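Local coordinates for protein transcription regulator, Crp family (Thermus thermophilus, PDB 4EV0) that binds cyclic AMP as a homodimer and, in a cAMP-dependent manner, activates transcription from its target promoters through a winged helix-turn-helix DNA-binding domain, at residues B[33-36]-B[37-40]; B[112-115]-B[116-120]; B[56-59]-B[60-63]; B[9-12]-B[13-16]. All blocks are in the same frame, centred on the assembly; numbering follows the deposited sequence.

Contact 1 of 4, residues B[33-36]-B[37-40]. With CMP (adenosine-3',5'-cyclic-monophosphate), chain G.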
ATOM      1  N   ILE B  33     -11.137  -5.538  22.034  1.00 60.08           N
ATOM      2  CA  ILE B  33     -10.238  -4.678  22.773  1.00 57.51           C
ATOM      3  C   ILE B  33     -10.672  -3.231  22.519  1.00 58.04           C
ATOM      4  O   ILE B  33     -10.935  -2.475  23.469  1.00 59.03           O
ATOM      5  CB  ILE B  33      -8.786  -4.959  22.386  1.00 56.38           C
ATOM      6  CG1 ILE B  33      -8.442  -6.414  22.721  1.00 58.60           C
ATOM      7  CG2 ILE B  33      -7.844  -4.024  23.097  1.00 54.58           C
ATOM      8  CD1 ILE B  33      -7.704  -7.150  21.609  1.00 59.10           C
ATOM      9  N   PHE B  34     -10.778  -2.868  21.242  1.00 56.51           N
ATOM     10  CA  PHE B  34     -11.457  -1.637  20.820  1.00 55.98           C
ATOM     11  C   PHE B  34     -11.979  -1.794  19.389  1.00 56.85           C
ATOM     12  O   PHE B  34     -11.662  -2.773  18.701  1.00 54.71           O
ATOM     13  CB  PHE B  34     -10.559  -0.400  20.947  1.00 54.11           C
ATOM     14  CG  PHE B  34      -9.254  -0.506  20.192  1.00 53.15           C
ATOM     15  CD1 PHE B  34      -9.219  -0.402  18.806  1.00 51.30           C
ATOM     16  CD2 PHE B  34      -8.059  -0.696  20.871  1.00 50.36           C
ATOM     17  CE1 PHE B  34      -8.030  -0.503  18.118  1.00 48.82           C
ATOM     18  CE2 PHE B  34      -6.849  -0.796  20.173  1.00 48.92           C
ATOM     19  CZ  PHE B  34      -6.839  -0.696  18.806  1.00 47.57           C
ATOM     20  N   TYR B  35     -12.760  -0.808  18.950  1.00 75.70           N
ATOM     21  CA  TYR B  35     -13.346  -0.801  17.615  1.00 75.94           C
ATOM     22  C   TYR B  35     -12.832   0.340  16.748  1.00 75.13           C
ATOM     23  O   TYR B  35     -12.375   1.362  17.254  1.00 75.62           O
ATOM     24  CB  TYR B  35     -14.864  -0.696  17.720  1.00 79.18           C
ATOM     25  CG  TYR B  35     -15.532  -1.959  18.201  1.00 83.36           C
ATOM     26  CD1 TYR B  35     -15.112  -3.205  17.743  1.00 82.90           C
ATOM     27  CD2 TYR B  35     -16.580  -1.912  19.108  1.00 85.19           C
ATOM     28  CE1 TYR B  35     -15.724  -4.372  18.175  1.00 86.09           C
ATOM     29  CE2 TYR B  35     -17.201  -3.074  19.551  1.00 89.25           C
ATOM     30  CZ  TYR B  35     -16.769  -4.304  19.081  1.00 90.52           C
ATOM     31  OH  TYR B  35     -17.380  -5.465  19.513  1.00 89.64           O
ATOM     32  N   GLN B  36     -12.908   0.143  15.436  1.00 56.87           N
ATOM     33  CA  GLN B  36     -12.617   1.183  14.458  1.00 59.58           C
ATOM     34  C   GLN B  36     -13.589   2.331  14.703  1.00 62.37           C
ATOM     35  O   GLN B  36     -14.787   2.099  14.884  1.00 64.74           O
ATOM     36  CB  GLN B  36     -12.782   0.624  13.028  1.00 59.41           C
ATOM     37  CG  GLN B  36     -12.341   1.557  11.886  1.00 58.78           C
ATOM     38  CD  GLN B  36     -12.455   0.893  10.497  1.00 61.97           C
ATOM     39  OE1 GLN B  36     -12.608  -0.328  10.394  1.00 59.72           O
ATOM     40  NE2 GLN B  36     -12.391   1.703   9.432  1.00 59.10           N
ATOM     41  N   GLY B  37     -13.078   3.559  14.727  1.00 61.82           N
ATOM     42  CA  GLY B  37     -13.902   4.721  15.022  1.00 66.55           C
ATOM     43  C   GLY B  37     -13.993   5.096  16.498  1.00 67.59           C
ATOM     44  O   GLY B  37     -14.641   6.082  16.857  1.00 72.05           O
ATOM     45  N   ASP B  38     -13.361   4.307  17.362  1.00 64.56           N
ATOM     46  CA  ASP B  38     -13.379   4.586  18.792  1.00 65.11           C
ATOM     47  C   ASP B  38     -12.356   5.676  19.169  1.00 66.93           C
ATOM     48  O   ASP B  38     -11.318   5.833  18.510  1.00 63.78           O
ATOM     49  CB  ASP B  38     -13.103   3.304  19.583  1.00 62.87           C
ATOM     50  CG  ASP B  38     -14.352   2.427  19.771  1.00 64.95           C
ATOM     51  OD1 ASP B  38     -15.455   2.817  19.318  1.00 67.73           O
ATOM     52  OD2 ASP B  38     -14.223   1.343  20.396  1.00 61.46           O
ATOM     53  N   LEU B  39     -12.662   6.430  20.226  1.00 76.50           N
ATOM     54  CA  LEU B  39     -11.695   7.355  20.806  1.00 75.32           C
ATOM     55  C   LEU B  39     -10.581   6.510  21.407  1.00 71.91           C
ATOM     56  O   LEU B  39     -10.858   5.567  22.144  1.00 69.70           O
ATOM     57  CB  LEU B  39     -12.370   8.205  21.892  1.00 81.30           C
ATOM     58  CG  LEU B  39     -11.569   9.269  22.661  1.00 83.95           C
ATOM     59  CD1 LEU B  39     -12.478  10.420  23.060  1.00 88.20           C
ATOM     60  CD2 LEU B  39     -10.891   8.686  23.903  1.00 80.86           C
ATOM     61  N   GLY B  40      -9.329   6.824  21.089  1.00 69.42           N
ATOM     62  CA  GLY B  40      -8.214   6.052  21.614  1.00 67.71           C
ATOM     63  C   GLY B  40      -7.183   6.892  22.346  1.00 68.56           C
ATOM     64  O   GLY B  40      -6.818   7.981  21.891  1.00 69.74           O
TER
HETATM   65  P   CMP G 301      -4.853   2.676  15.931  1.00 59.47           P
HETATM   66  O1P CMP G 301      -4.712   3.398  17.239  1.00 61.07           O
HETATM   67  O2P CMP G 301      -5.192   3.473  14.692  1.00 58.12           O
HETATM   68  O5' CMP G 301      -5.886   1.445  16.085  1.00 64.65           O
HETATM   69  C5' CMP G 301      -5.830   0.321  15.208  1.00 57.22           C
HETATM   70  C4' CMP G 301      -4.405  -0.065  15.013  1.00 56.78           C
HETATM   71  O4' CMP G 301      -4.231  -1.020  13.949  1.00 56.17           O
HETATM   72  C3' CMP G 301      -3.518   1.059  14.577  1.00 56.09           C
HETATM   73  O3' CMP G 301      -3.379   2.045  15.581  1.00 56.78           O
HETATM   74  C2' CMP G 301      -2.259   0.304  14.193  1.00 54.87           C
HETATM   75  O2' CMP G 301      -1.573  -0.158  15.342  1.00 56.16           O
HETATM   76  C1' CMP G 301      -2.888  -0.914  13.493  1.00 56.79           C
HETATM   77  N9  CMP G 301      -2.890  -0.754  12.036  1.00 57.02           N
HETATM   78  C8  CMP G 301      -3.524   0.192  11.321  1.00 55.12           C
HETATM   79  N7  CMP G 301      -3.250   0.025   9.996  1.00 55.50           N
HETATM   80  C5  CMP G 301      -2.434  -1.042   9.869  1.00 55.60           C
HETATM   81  C6  CMP G 301      -1.782  -1.776   8.753  1.00 56.01           C
HETATM   82  N6  CMP G 301      -1.958  -1.369   7.465  1.00 56.50           N
HETATM   83  N1  CMP G 301      -1.007  -2.848   9.074  1.00 53.25           N
HETATM   84  C2  CMP G 301      -0.824  -3.249  10.343  1.00 56.49           C
HETATM   85  N3  CMP G 301      -1.400  -2.634  11.403  1.00 56.55           N
HETATM   86  C4  CMP G 301      -2.195  -1.550  11.225  1.00 56.35           C
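Asp-38 and Tyr-35 hold each other at both ends of a type II beta turn, running from Tyr-35 to Asp-38 after strand 32-34. The turn is closed by the backbone bond from Asp-38 N to Tyr-35 O (3.1 Å), and the side chain of Asp-38 returns the grip: OD2 accepts the backbone N-H of Tyr-35 at 3.0 Å. That N-H comes from above the carboxylate, 58° out of its plane, while CB of Tyr-35 lies alongside OD2 at 3.4 Å. With CG beside its own backbone N (chi1 -82°), the carboxylate folds back over the turn to reach this donor. An alanine here would probably leave the Tyr-35 N-H without its carboxylate mate and the turn closed without a side-chain brace. Gly-37 takes a positive phi, where a side chain would jam against the preceding carbonyl O. Gln-36 OE1 accepts from Thr-56 N and Gln-36 N bonds to Ser-88 OG, while the backbones of Gly-37 and Asp-38 bond to that of Arg-85. Before the turn, Ile-33 and Phe-34 form a classic beta bulge opposite Ala-89. The Phe-34 ring brings CE1 to 3.5 Å from O5' of the bound cyclic AMP and makes a cation-pi contact with Arg-85. The N-H groups of Tyr-35 and Asp-38 are thus satisfied within the turn, one by a carboxylate and one by a carbonyl, beside a residue lining the nucleotide pocket.

Contact 2 of 4, residues B[112-115]-B[116-120]. With SO4 (sulfate ion), chain H.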
ATOM      1  N   LEU B 112      13.597   8.513  26.981  1.00 66.87           N
ATOM      2  CA  LEU B 112      14.116   7.636  25.919  1.00 65.29           C
ATOM      3  C   LEU B 112      13.560   7.927  24.518  1.00 61.92           C
ATOM      4  O   LEU B 112      12.662   7.218  24.052  1.00 57.97           O
ATOM      5  CB  LEU B 112      13.869   6.157  26.253  1.00 65.80           C
ATOM      6  CG  LEU B 112      14.535   5.626  27.523  1.00 71.11           C
ATOM      7  CD1 LEU B 112      14.139   4.163  27.807  1.00 69.65           C
ATOM      8  CD2 LEU B 112      16.053   5.801  27.426  1.00 71.24           C
ATOM      9  N   PRO B 113      14.116   8.944  23.838  1.00 65.62           N
ATOM     10  CA  PRO B 113      13.640   9.374  22.516  1.00 61.36           C
ATOM     11  C   PRO B 113      13.601   8.209  21.530  1.00 59.28           C
ATOM     12  O   PRO B 113      12.781   8.176  20.606  1.00 56.54           O
ATOM     13  CB  PRO B 113      14.708  10.390  22.069  1.00 63.71           C
ATOM     14  CG  PRO B 113      15.377  10.841  23.297  1.00 67.19           C
ATOM     15  CD  PRO B 113      15.323   9.679  24.259  1.00 68.33           C
ATOM     16  N   LEU B 114      14.490   7.246  21.739  1.00 66.24           N
ATOM     17  CA  LEU B 114      14.606   6.104  20.849  1.00 66.62           C
ATOM     18  C   LEU B 114      13.297   5.297  20.770  1.00 67.90           C
ATOM     19  O   LEU B 114      13.094   4.501  19.826  1.00 67.11           O
ATOM     20  CB  LEU B 114      15.774   5.218  21.282  1.00 69.92           C
ATOM     21  CG  LEU B 114      16.367   4.299  20.212  1.00 74.88           C
ATOM     22  CD1 LEU B 114      16.867   5.117  19.001  1.00 72.29           C
ATOM     23  CD2 LEU B 114      17.476   3.423  20.796  1.00 77.35           C
ATOM     24  N   VAL B 115      12.412   5.508  21.746  1.00 70.17           N
ATOM     25  CA  VAL B 115      11.090   4.887  21.720  1.00 69.87           C
ATOM     26  C   VAL B 115      10.208   5.551  20.676  1.00 68.26           C
ATOM     27  O   VAL B 115       9.493   4.878  19.944  1.00 69.49           O
ATOM     28  CB  VAL B 115      10.383   4.963  23.088  1.00 71.87           C
ATOM     29  CG1 VAL B 115       8.951   4.455  22.972  1.00 70.48           C
ATOM     30  CG2 VAL B 115      11.159   4.170  24.123  1.00 72.61           C
ATOM     31  N   ALA B 116      10.256   6.875  20.615  1.00 64.82           N
ATOM     32  CA  ALA B 116       9.506   7.595  19.602  1.00 64.83           C
ATOM     33  C   ALA B 116      10.024   7.228  18.217  1.00 63.52           C
ATOM     34  O   ALA B 116       9.236   6.977  17.306  1.00 63.21           O
ATOM     35  CB  ALA B 116       9.602   9.095  19.825  1.00 65.16           C
ATOM     36  N   HIS B 117      11.348   7.192  18.064  1.00 50.71           N
ATOM     37  CA  HIS B 117      11.953   6.823  16.790  1.00 52.53           C
ATOM     38  C   HIS B 117      11.573   5.414  16.377  1.00 54.48           C
ATOM     39  O   HIS B 117      11.306   5.160  15.202  1.00 54.06           O
ATOM     40  CB  HIS B 117      13.471   6.912  16.842  1.00 54.83           C
ATOM     41  CG  HIS B 117      14.148   6.118  15.767  1.00 57.77           C
ATOM     42  ND1 HIS B 117      14.402   6.627  14.507  1.00 55.95           N
ATOM     43  CD2 HIS B 117      14.607   4.842  15.758  1.00 59.51           C
ATOM     44  CE1 HIS B 117      15.002   5.703  13.778  1.00 59.33           C
ATOM     45  NE2 HIS B 117      15.141   4.613  14.515  1.00 61.40           N
ATOM     46  N   ASN B 118      11.540   4.498  17.346  1.00 61.12           N
ATOM     47  CA  ASN B 118      11.170   3.118  17.054  1.00 60.00           C
ATOM     48  C   ASN B 118       9.738   2.988  16.569  1.00 59.34           C
ATOM     49  O   ASN B 118       9.449   2.125  15.730  1.00 62.60           O
ATOM     50  CB  ASN B 118      11.451   2.193  18.237  1.00 61.87           C
ATOM     51  CG  ASN B 118      12.912   1.806  18.335  1.00 65.15           C
ATOM     52  OD1 ASN B 118      13.642   1.822  17.342  1.00 67.28           O
ATOM     53  ND2 ASN B 118      13.352   1.471  19.534  1.00 66.38           N
ATOM     54  N   LEU B 119       8.841   3.833  17.071  1.00 58.95           N
ATOM     55  CA  LEU B 119       7.468   3.857  16.565  1.00 59.74           C
ATOM     56  C   LEU B 119       7.469   4.328  15.111  1.00 61.55           C
ATOM     57  O   LEU B 119       6.823   3.721  14.250  1.00 63.48           O
ATOM     58  CB  LEU B 119       6.561   4.772  17.391  1.00 57.73           C
ATOM     59  CG  LEU B 119       6.041   4.305  18.759  1.00 62.02           C
ATOM     60  CD1 LEU B 119       5.450   5.485  19.526  1.00 59.96           C
ATOM     61  CD2 LEU B 119       5.008   3.215  18.612  1.00 64.07           C
ATOM     62  N   ALA B 120       8.192   5.414  14.850  1.00 52.18           N
ATOM     63  CA  ALA B 120       8.330   5.929  13.495  1.00 53.52           C
ATOM     64  C   ALA B 120       8.771   4.830  12.518  1.00 55.00           C
ATOM     65  O   ALA B 120       8.156   4.655  11.461  1.00 56.34           O
ATOM     66  CB  ALA B 120       9.307   7.143  13.459  1.00 50.82           C
TER
HETATM   67  S   SO4 H 302      17.947   6.709  24.103  0.50 55.76           S
HETATM   68  O1  SO4 H 302      18.305   7.501  25.283  0.50 56.78           O
HETATM   69  O2  SO4 H 302      18.640   7.272  22.939  0.50 60.28           O
HETATM   70  O3  SO4 H 302      18.361   5.319  24.280  0.50 51.97           O
HETATM   71  O4  SO4 H 302      16.507   6.782  23.902  0.50 48.74           O
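The first turn of the long helix 114-135, which packs against the second subunit, is built here from Leu-114 and the residues one turn on, His-117 and Asn-118. Pro-113 O accepts from His-117 N at 3.1 Å, and Leu-114 O takes the N-H of Asn-118 at 2.9 Å. Leu-114 lies alongside His-117, its CD1 4.0 Å from ring atom CD2, and its CG stands 4.2 Å from Asn-118 ND2. With CG swung beside its own backbone N (chi1 -79°), the Asn-118 amide turns back along the helix, where ND2 donates to the carbonyls of Leu-6 and His-8. An alanine here would probably leave those two carbonyls without their shared donor and free the N-terminal segment to shift. His-117 ND1 is hydrogen-bonded to Tyr-105 OH of the second subunit. A sulfate, probably from the crystallisation liquor, accepts the Leu-114 N-H through O4 at 3.0 Å and also meets Arg-110 NE of the second subunit. The chemistry implies a helix start whose Leu-114 N-H holds a sulfate, probably helped by the helix dipole, while its side-chain amide and imidazole tie the N-terminal segment and the partner subunit to the same turn.

Contact 3 of 4, residues B[56-59]-B[60-63]. With SO4 (sulfate ion), chain J.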
ATOM      1  N   THR B  56     -13.520  -2.586   8.731  1.00 58.14           N
ATOM      2  CA  THR B  56     -14.834  -2.979   8.242  1.00 62.20           C
ATOM      3  C   THR B  56     -15.256  -2.050   7.109  1.00 64.67           C
ATOM      4  O   THR B  56     -15.097  -0.833   7.199  1.00 65.02           O
ATOM      5  CB  THR B  56     -15.885  -3.011   9.394  1.00 63.28           C
ATOM      6  OG1 THR B  56     -15.422  -3.886  10.424  1.00 60.36           O
ATOM      7  CG2 THR B  56     -17.232  -3.521   8.901  1.00 65.99           C
ATOM      8  N   HIS B  57     -15.770  -2.644   6.038  1.00 69.01           N
ATOM      9  CA  HIS B  57     -16.226  -1.901   4.873  1.00 72.29           C
ATOM     10  C   HIS B  57     -17.175  -2.775   4.025  1.00 74.67           C
ATOM     11  O   HIS B  57     -17.405  -3.947   4.342  1.00 74.02           O
ATOM     12  CB  HIS B  57     -15.024  -1.409   4.053  1.00 70.56           C
ATOM     13  CG  HIS B  57     -14.250  -2.507   3.377  1.00 70.46           C
ATOM     14  ND1 HIS B  57     -13.562  -2.309   2.197  1.00 70.14           N
ATOM     15  CD2 HIS B  57     -14.055  -3.805   3.712  1.00 69.69           C
ATOM     16  CE1 HIS B  57     -12.984  -3.442   1.832  1.00 69.23           C
ATOM     17  NE2 HIS B  57     -13.270  -4.367   2.729  1.00 69.54           N
ATOM     18  N   LEU B  58     -17.737  -2.191   2.971  1.00 65.22           N
ATOM     19  CA  LEU B  58     -18.548  -2.924   1.992  1.00 67.85           C
ATOM     20  C   LEU B  58     -19.746  -3.683   2.594  1.00 69.62           C
ATOM     21  O   LEU B  58     -19.887  -4.893   2.410  1.00 68.57           O
ATOM     22  CB  LEU B  58     -17.672  -3.851   1.129  1.00 66.01           C
ATOM     23  CG  LEU B  58     -16.618  -3.154   0.252  1.00 64.69           C
ATOM     24  CD1 LEU B  58     -15.621  -4.141  -0.351  1.00 60.46           C
ATOM     25  CD2 LEU B  58     -17.254  -2.292  -0.845  1.00 67.38           C
ATOM     26  N   GLY B  59     -20.614  -2.958   3.293  1.00 83.49           N
ATOM     27  CA  GLY B  59     -21.810  -3.557   3.846  1.00 85.27           C
ATOM     28  C   GLY B  59     -21.499  -4.427   5.043  1.00 84.44           C
ATOM     29  O   GLY B  59     -22.156  -5.449   5.269  1.00 85.18           O
ATOM     30  N   GLY B  60     -20.486  -4.019   5.806  1.00 69.51           N
ATOM     31  CA  GLY B  60     -20.104  -4.703   7.029  1.00 65.43           C
ATOM     32  C   GLY B  60     -19.207  -5.914   6.848  1.00 63.43           C
ATOM     33  O   GLY B  60     -19.312  -6.880   7.596  1.00 65.50           O
ATOM     34  N   GLN B  61     -18.322  -5.884   5.859  1.00 58.97           N
ATOM     35  CA  GLN B  61     -17.408  -7.004   5.669  1.00 56.86           C
ATOM     36  C   GLN B  61     -16.084  -6.680   6.329  1.00 55.10           C
ATOM     37  O   GLN B  61     -15.707  -5.509   6.446  1.00 54.84           O
ATOM     38  CB  GLN B  61     -17.206  -7.304   4.194  1.00 56.57           C
ATOM     39  CG  GLN B  61     -18.484  -7.632   3.457  1.00 60.24           C
ATOM     40  CD  GLN B  61     -18.219  -7.984   1.999  1.00 62.68           C
ATOM     41  OE1 GLN B  61     -17.946  -9.138   1.669  1.00 61.36           O
ATOM     42  NE2 GLN B  61     -18.282  -6.986   1.125  1.00 62.94           N
ATOM     43  N   GLU B  62     -15.375  -7.701   6.789  1.00 68.88           N
ATOM     44  CA  GLU B  62     -14.115  -7.408   7.439  1.00 65.81           C
ATOM     45  C   GLU B  62     -12.872  -7.874   6.695  1.00 65.65           C
ATOM     46  O   GLU B  62     -12.796  -8.985   6.177  1.00 66.54           O
ATOM     47  CB  GLU B  62     -14.106  -7.780   8.932  1.00 64.96           C
ATOM     48  CG  GLU B  62     -14.638  -9.118   9.299  1.00 67.88           C
ATOM     49  CD  GLU B  62     -14.489  -9.388  10.796  1.00 69.94           C
ATOM     50  OE1 GLU B  62     -15.298  -8.857  11.608  1.00 67.74           O
ATOM     51  OE2 GLU B  62     -13.544 -10.126  11.158  1.00 69.47           O
ATOM     52  N   ARG B  63     -11.909  -6.969   6.632  1.00 69.77           N
ATOM     53  CA  ARG B  63     -10.640  -7.240   5.992  1.00 66.91           C
ATOM     54  C   ARG B  63      -9.569  -7.291   7.069  1.00 64.78           C
ATOM     55  O   ARG B  63      -9.198  -6.262   7.622  1.00 63.09           O
ATOM     56  CB  ARG B  63     -10.327  -6.141   4.977  1.00 66.15           C
ATOM     57  CG  ARG B  63      -8.972  -6.286   4.309  1.00 66.82           C
ATOM     58  CD  ARG B  63      -8.806  -5.299   3.156  1.00 68.67           C
ATOM     59  NE  ARG B  63      -8.806  -3.917   3.624  1.00 64.02           N
ATOM     60  CZ  ARG B  63      -7.718  -3.287   4.035  1.00 63.04           C
ATOM     61  NH1 ARG B  63      -6.551  -3.922   4.038  1.00 60.30           N
ATOM     62  NH2 ARG B  63      -7.794  -2.028   4.439  1.00 62.55           N
TER
HETATM   63  S   SO4 J 304     -17.467   1.029   1.784  0.50 67.03           S
HETATM   64  O1  SO4 J 304     -16.155   0.892   1.143  0.50 67.44           O
HETATM   65  O2  SO4 J 304     -18.001   2.368   1.560  0.50 68.23           O
HETATM   66  O3  SO4 J 304     -18.402   0.076   1.198  0.50 66.11           O
HETATM   67  O4  SO4 J 304     -17.336   0.804   3.227  0.50 66.09           O
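Gln-61 O is held by the N-H of His-57 at 2.9 Å, with a CA-H...O contact from Thr-56 CA at 3.2 Å. It sits at the end of the beta hairpin formed by strands 51-57 and 61-68, in which His-57 and Gln-61 are an antiparallel hydrogen-bonded pair and Thr-56 and Glu-62 a non-hydrogen-bonded one. The same oxygen lies at the edge of the His-57 ring, near its plane, 3.6 Å from CD2. That ring reaches it with CG set between the backbone N and carbonyl carbon (chi1 68°), and Leu-58 CD1 lies over one face, offset toward the rim. Gly-59 and Gly-60, both at positive phi, carry the chain round the loop. Glu-62 forms a salt bridge with Arg-52. On the second subunit, Arg-63 makes a salt bridge to Asp-135, at the end of the long helix, and Gln-61 hydrogen-bonds Ser-176 and Thr-179 of the helix-turn-helix domain. A sulfate, probably from the crystallisation liquor, takes the Leu-58 N-H through O4, with a weak second bond to O3. Gln-61 NE2 donates in the carbonyl plane to a lone pair of Leu-58 O at 2.9 Å, the oxygen lying 20° out of the Gln-61 amide plane.

Contact 4 of 4, residues B[9-12]-B[13-16]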
ATOM      1  N   GLY B   9      17.522  -1.160  20.287  1.00 68.35           N
ATOM      2  CA  GLY B   9      18.569  -0.186  20.548  1.00 72.09           C
ATOM      3  C   GLY B   9      18.794   0.145  22.009  1.00 75.53           C
ATOM      4  O   GLY B   9      19.827   0.737  22.364  1.00 76.96           O
ATOM      5  N   LEU B  10      17.840  -0.227  22.861  1.00 73.60           N
ATOM      6  CA  LEU B  10      17.935   0.111  24.276  1.00 71.87           C
ATOM      7  C   LEU B  10      18.715  -0.930  25.078  1.00 75.16           C
ATOM      8  O   LEU B  10      18.553  -2.136  24.885  1.00 77.07           O
ATOM      9  CB  LEU B  10      16.542   0.258  24.882  1.00 70.89           C
ATOM     10  CG  LEU B  10      15.520   1.220  24.283  1.00 67.33           C
ATOM     11  CD1 LEU B  10      14.200   1.001  25.047  1.00 63.11           C
ATOM     12  CD2 LEU B  10      15.998   2.670  24.365  1.00 65.85           C
ATOM     13  N   ALA B  11      19.549  -0.452  25.990  1.00 69.49           N
ATOM     14  CA  ALA B  11      20.172  -1.309  26.995  1.00 75.25           C
ATOM     15  C   ALA B  11      19.114  -2.041  27.863  1.00 73.08           C
ATOM     16  O   ALA B  11      17.962  -1.601  27.944  1.00 68.24           O
ATOM     17  CB  ALA B  11      21.121  -0.473  27.857  1.00 76.17           C
ATOM     18  N   PRO B  12      19.496  -3.177  28.481  1.00 71.81           N
ATOM     19  CA  PRO B  12      18.591  -3.968  29.339  1.00 71.39           C
ATOM     20  C   PRO B  12      17.909  -3.157  30.442  1.00 68.58           C
ATOM     21  O   PRO B  12      16.712  -3.346  30.685  1.00 66.20           O
ATOM     22  CB  PRO B  12      19.528  -5.005  29.960  1.00 76.68           C
ATOM     23  CG  PRO B  12      20.586  -5.204  28.907  1.00 80.02           C
ATOM     24  CD  PRO B  12      20.802  -3.844  28.304  1.00 75.39           C
ATOM     25  N   GLU B  13      18.674  -2.273  31.079  1.00 70.29           N
ATOM     26  CA  GLU B  13      18.179  -1.359  32.120  1.00 69.61           C
ATOM     27  C   GLU B  13      17.152  -0.382  31.543  1.00 65.78           C
ATOM     28  O   GLU B  13      16.184  -0.004  32.220  1.00 64.09           O
ATOM     29  CB  GLU B  13      19.343  -0.541  32.727  1.00 69.69           C
ATOM     30  CG  GLU B  13      20.371  -1.332  33.533  1.00 73.78           C
ATOM     31  CD  GLU B  13      21.436  -2.019  32.686  1.00 79.12           C
ATOM     32  OE1 GLU B  13      21.334  -2.023  31.437  1.00 78.91           O
ATOM     33  OE2 GLU B  13      22.385  -2.573  33.273  1.00 81.76           O
ATOM     34  N   GLU B  14      17.379   0.022  30.296  1.00 68.03           N
ATOM     35  CA  GLU B  14      16.533   0.998  29.617  1.00 66.16           C
ATOM     36  C   GLU B  14      15.211   0.357  29.196  1.00 61.26           C
ATOM     37  O   GLU B  14      14.170   1.005  29.185  1.00 59.30           O
ATOM     38  CB  GLU B  14      17.267   1.625  28.389  1.00 67.73           C
ATOM     39  CG  GLU B  14      18.530   2.434  28.738  1.00 69.82           C
ATOM     40  CD  GLU B  14      19.179   3.160  27.530  1.00 74.19           C
ATOM     41  OE1 GLU B  14      19.137   2.643  26.381  1.00 71.70           O
ATOM     42  OE2 GLU B  14      19.754   4.260  27.739  1.00 74.89           O
ATOM     43  N   VAL B  15      15.251  -0.916  28.839  1.00 65.59           N
ATOM     44  CA  VAL B  15      14.023  -1.662  28.588  1.00 65.30           C
ATOM     45  C   VAL B  15      13.179  -1.750  29.876  1.00 66.05           C
ATOM     46  O   VAL B  15      11.963  -1.544  29.856  1.00 62.09           O
ATOM     47  CB  VAL B  15      14.330  -3.087  28.042  1.00 68.67           C
ATOM     48  CG1 VAL B  15      13.051  -3.873  27.800  1.00 65.98           C
ATOM     49  CG2 VAL B  15      15.166  -3.006  26.766  1.00 69.52           C
ATOM     50  N   ASP B  16      13.837  -2.050  30.990  1.00 80.07           N
ATOM     51  CA  ASP B  16      13.167  -2.109  32.280  1.00 80.16           C
ATOM     52  C   ASP B  16      12.540  -0.754  32.606  1.00 77.76           C
ATOM     53  O   ASP B  16      11.393  -0.666  33.048  1.00 75.54           O
ATOM     54  CB  ASP B  16      14.168  -2.510  33.368  1.00 83.31           C
ATOM     55  CG  ASP B  16      14.846  -3.840  33.076  1.00 88.84           C
ATOM     56  OD1 ASP B  16      14.268  -4.651  32.315  1.00 89.18           O
ATOM     57  OD2 ASP B  16      15.953  -4.075  33.608  1.00 92.41           O
TER
HETATM   58  O   HOH W   1      21.759   1.737  24.294  1.00 56.27           O
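The carboxylate of Glu-14 meets the N-H of Ala-11 at its OE1, on the anti side and 34° out of the carboxylate plane, at 3.1 Å; the same oxygen lies 3.7 Å from CD2 of Leu-10, whose side chain crosses that of Glu-14 at a slant. The bond is one half of a capping box at the start of helix 12-19, from Glu-14 at N3 to the backbone N-H of the N-cap residue Ala-11. As Ala-11 has no polar side chain, the reciprocal bond of a full capping box is absent. The extended Glu-14 chain beyond CG (chi2 -175°) carries OE1 back over the start of the helix. The flat carboxylate of Glu-13 lies beside the Pro-12 ring, its OE1 3.7 Å from CD, after a bend at chi2 (82°) that folds it toward the proline. Ala-11 O takes the N-H of Val-15 at 2.9 Å and a weak second bond from Glu-14 N. Pro-12 O then receives Asp-16 N at 3.2 Å. On the apolar side, Val-15 CG2 rests 4.0 Å from Leu-10 CB, while Val-15 also touches Phe-7 and Glu-14 packs on Leu-112. A water lies 2.9 Å from Gly-9 O.

Overall arrangement
From the N terminus the chain first forms contact 4, the turn into helix 12-19, then contact 1, the turn that leaves strand 32-34, then contact 3, the hairpin tip between strands 51-57 and 61-68, and last contact 2, the start of helix 114-135. Each closes only a local loop or turn, and the four follow in series without nesting or crossing. Contacts 1 and 3 reach the same antiparallel sheet and touch where the Gln-36 side chain meets the strand of contact 3. Contacts 4 and 2 pack together through Leu-10, Glu-14, Leu-112 and Leu-114, joining the N-terminal helix to the long one. Contacts 2 and 3 both meet the second subunit.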